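Local coordinates for ABC transporter, permease protein, putative (Porphyromonas gingivalis, PDB 2P0S), which is probably a permease component of an ABC-type transporter, represented here by one domain of the longer membrane protein, at residues K98-N103 / Q109-S114. Sequence-based numbering, arbitrary orientation.
Sequences KIASYN and QILADS
Leu111 meets Ile99 and Ala100 through its two methyl branches, a small example of how one forked side chain can join a short helix to the end of a long one. The close part lies on the Ile99 side. There CD2 of Leu111 approaches CG2 of Ile99 at 3.7 Å and CD1 of the same isoleucine at 3.9 Å, so a single leucine methyl touches both arms of the branched residue, the two side chains crossing at a slant. With chi1 at -66°, Ile99 holds CG2 anti to its backbone N, while an extended chi2 (160°) carries CD1 outward from CG1 to reach CD2 of Leu111. Helix 80-100 ends here, a short connection follows, and the short helix 107-114 packs beside that end at an angle, its Leu111 pointing to the last turn, well away from the magnesium-binding residue Asp62. Toward Ala100 the fit is looser, its CB standing 4.1 Å from CD1 of Leu111, and this alanine is partly exposed while Ile99 and Leu111 are buried. No hydrogen bond crosses the contact. Near the end of the long helix OG of Ser101 donates to O of Lys98 at 2.6 Å, in the carbonyl plane on a lone pair, and the backbone N of Ser101 binds that same oxygen. The second subunit adds its own Leu111 against Ile99, and its Lys98 NZ hydrogen-bonds Asp113 O.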
ATOM      1  N   LYS A  98      -9.559  12.939 -13.344  1.00 20.43           N
ATOM      2  CA  LYS A  98     -10.303  12.689 -14.611  1.00 22.10           C
ATOM      3  C   LYS A  98     -11.781  12.507 -14.337  1.00 21.85           C
ATOM      4  O   LYS A  98     -12.631  13.033 -15.051  1.00 23.27           O
ATOM      5  CB  LYS A  98      -9.801  11.442 -15.301  1.00 22.59           C
ATOM      6  CG  LYS A  98      -8.442  11.605 -15.993  1.00 28.80           C
ATOM      7  CD  LYS A  98      -7.996  10.270 -16.600  1.00 37.19           C
ATOM      8  CE  LYS A  98      -8.235  10.257 -18.091  1.00 41.12           C
ATOM      9  NZ  LYS A  98      -6.970   9.578 -18.633  1.00 46.29           N
ATOM     10  N   ILE A  99     -12.135  11.752 -13.312  1.00 18.57           N
ATOM     11  CA  ILE A  99     -13.581  11.566 -12.953  1.00 20.07           C
ATOM     12  C   ILE A  99     -14.219  12.937 -12.723  1.00 18.66           C
ATOM     13  O   ILE A  99     -15.342  13.247 -13.220  1.00 21.17           O
ATOM     14  CB  ILE A  99     -13.791  10.687 -11.688  1.00 20.11           C
ATOM     15  CG1 ILE A  99     -13.317   9.225 -11.969  1.00 21.32           C
ATOM     16  CG2 ILE A  99     -15.321  10.635 -11.304  1.00 18.40           C
ATOM     17  CD1 ILE A  99     -13.033   8.411 -10.635  1.00 21.13           C
ATOM     18  N   ALA A 100     -13.555  13.798 -11.942  1.00 18.84           N
ATOM     19  CA  ALA A 100     -14.143  15.081 -11.630  1.00 18.78           C
ATOM     20  C   ALA A 100     -14.363  16.020 -12.798  1.00 20.09           C
ATOM     21  O   ALA A 100     -15.060  16.974 -12.622  1.00 22.36           O
ATOM     22  CB  ALA A 100     -13.232  15.769 -10.530  1.00 22.01           C
ATOM     23  N   SER A 101     -13.793  15.743 -13.994  1.00 22.40           N
ATOM     24  CA  SER A 101     -13.898  16.581 -15.183  1.00 20.67           C
ATOM     25  C   SER A 101     -15.257  16.301 -15.933  1.00 20.74           C
ATOM     26  O   SER A 101     -15.587  17.067 -16.892  1.00 23.73           O
ATOM     27  CB  SER A 101     -12.727  16.291 -16.167  1.00 22.52           C
ATOM     28  OG  SER A 101     -12.825  15.036 -16.757  1.00 27.00           O
ATOM     29  N   TYR A 102     -15.982  15.227 -15.540  1.00 18.76           N
ATOM     30  CA  TYR A 102     -17.323  14.917 -16.201  1.00 18.84           C
ATOM     31  C   TYR A 102     -18.368  15.846 -15.559  1.00 20.55           C
ATOM     32  O   TYR A 102     -18.131  16.517 -14.541  1.00 19.21           O
ATOM     33  CB  TYR A 102     -17.596  13.478 -15.908  1.00 19.13           C
ATOM     34  CG  TYR A 102     -16.683  12.620 -16.803  1.00 17.90           C
ATOM     35  CD1 TYR A 102     -17.212  12.121 -18.032  1.00 23.48           C
ATOM     36  CD2 TYR A 102     -15.370  12.231 -16.390  1.00 19.54           C
ATOM     37  CE1 TYR A 102     -16.429  11.395 -18.832  1.00 27.43           C
ATOM     38  CE2 TYR A 102     -14.572  11.450 -17.165  1.00 20.81           C
ATOM     39  CZ  TYR A 102     -15.097  11.056 -18.401  1.00 20.40           C
ATOM     40  OH  TYR A 102     -14.358  10.249 -19.233  1.00 27.16           O
ATOM     41  N   ASN A 103     -19.563  15.836 -16.093  1.00 18.48           N
ATOM     42  CA  ASN A 103     -20.551  16.817 -15.649  1.00 20.62           C
ATOM     43  C   ASN A 103     -21.419  16.188 -14.570  1.00 17.88           C
ATOM     44  O   ASN A 103     -22.540  15.640 -14.850  1.00 19.50           O
ATOM     45  CB  ASN A 103     -21.371  17.214 -16.866  1.00 20.45           C
ATOM     46  CG  ASN A 103     -20.539  17.904 -17.934  1.00 20.73           C
ATOM     47  OD1 ASN A 103     -19.545  18.574 -17.643  1.00 24.69           O
ATOM     48  ND2 ASN A 103     -21.005  17.804 -19.250  1.00 25.94           N
ATOM     49  N   GLN A 109     -17.316  16.165  -3.798  1.00 22.68           N
ATOM     50  CA  GLN A 109     -17.832  15.681  -2.506  1.00 21.88           C
ATOM     51  C   GLN A 109     -18.129  14.197  -2.584  1.00 21.31           C
ATOM     52  O   GLN A 109     -17.859  13.420  -1.674  1.00 20.77           O
ATOM     53  CB  GLN A 109     -19.090  16.483  -2.055  1.00 23.39           C
ATOM     54  CG  GLN A 109     -18.822  18.010  -1.766  1.00 29.47           C
ATOM     55  CD  GLN A 109     -18.123  18.890  -2.864  1.00 34.54           C
ATOM     56  OE1 GLN A 109     -17.198  19.746  -2.499  1.00 39.79           O
ATOM     57  NE2 GLN A 109     -18.550  18.751  -4.189  1.00 22.49           N
ATOM     58  N   ILE A 110     -18.783  13.782  -3.692  1.00 17.75           N
ATOM     59  CA  ILE A 110     -19.026  12.397  -3.849  1.00 17.40           C
ATOM     60  C   ILE A 110     -17.739  11.534  -3.884  1.00 17.52           C
ATOM     61  O   ILE A 110     -17.719  10.492  -3.270  1.00 17.36           O
ATOM     62  CB  ILE A 110     -19.839  12.137  -5.155  1.00 16.74           C
ATOM     63  CG1 ILE A 110     -21.205  12.759  -4.982  1.00 18.34           C
ATOM     64  CG2 ILE A 110     -19.913  10.654  -5.446  1.00 18.07           C
ATOM     65  CD1 ILE A 110     -21.887  12.913  -6.414  1.00 18.67           C
ATOM     66  N   LEU A 111     -16.701  11.959  -4.607  1.00 17.78           N
ATOM     67  CA  LEU A 111     -15.465  11.208  -4.671  1.00 17.43           C
ATOM     68  C   LEU A 111     -14.928  11.111  -3.216  1.00 19.48           C
ATOM     69  O   LEU A 111     -14.462  10.034  -2.758  1.00 20.60           O
ATOM     70  CB  LEU A 111     -14.412  11.910  -5.579  1.00 17.29           C
ATOM     71  CG  LEU A 111     -14.826  11.714  -7.075  1.00 19.50           C
ATOM     72  CD1 LEU A 111     -13.920  12.643  -7.939  1.00 20.74           C
ATOM     73  CD2 LEU A 111     -14.843  10.194  -7.612  1.00 24.52           C
ATOM     74  N   ALA A 112     -14.954  12.257  -2.542  1.00 17.09           N
ATOM     75  CA  ALA A 112     -14.374  12.150  -1.167  1.00 18.87           C
ATOM     76  C   ALA A 112     -15.119  11.201  -0.224  1.00 19.49           C
ATOM     77  O   ALA A 112     -14.517  10.435   0.619  1.00 21.76           O
ATOM     78  CB  ALA A 112     -14.349  13.570  -0.610  1.00 21.66           C
ATOM     79  N   ASP A 113     -16.440  11.233  -0.315  1.00 21.06           N
ATOM     80  CA  ASP A 113     -17.313  10.436   0.488  1.00 21.27           C
ATOM     81  C   ASP A 113     -17.240   9.010   0.112  1.00 20.67           C
ATOM     82  O   ASP A 113     -17.702   8.180   0.928  1.00 24.29           O
ATOM     83  CB  ASP A 113     -18.751  10.995   0.527  1.00 22.10           C
ATOM     84  CG  ASP A 113     -19.684  10.323   1.598  1.00 22.51           C
ATOM     85  OD1 ASP A 113     -19.390  10.316   2.863  1.00 28.78           O
ATOM     86  OD2 ASP A 113     -20.825   9.868   1.174  1.00 27.88           O
ATOM     87  N   SER A 114     -16.709   8.699  -1.085  1.00 17.23           N
ATOM     88  CA  SER A 114     -16.717   7.298  -1.515  1.00 18.79           C
ATOM     89  C   SER A 114     -15.458   6.596  -1.155  1.00 19.37           C
ATOM     90  O   SER A 114     -15.358   5.387  -1.349  1.00 20.87           O
ATOM     91  CB  SER A 114     -16.908   7.175  -3.032  1.00 17.16           C
ATOM     92  OG  SER A 114     -18.154   7.801  -3.444  1.00 22.23           O
TER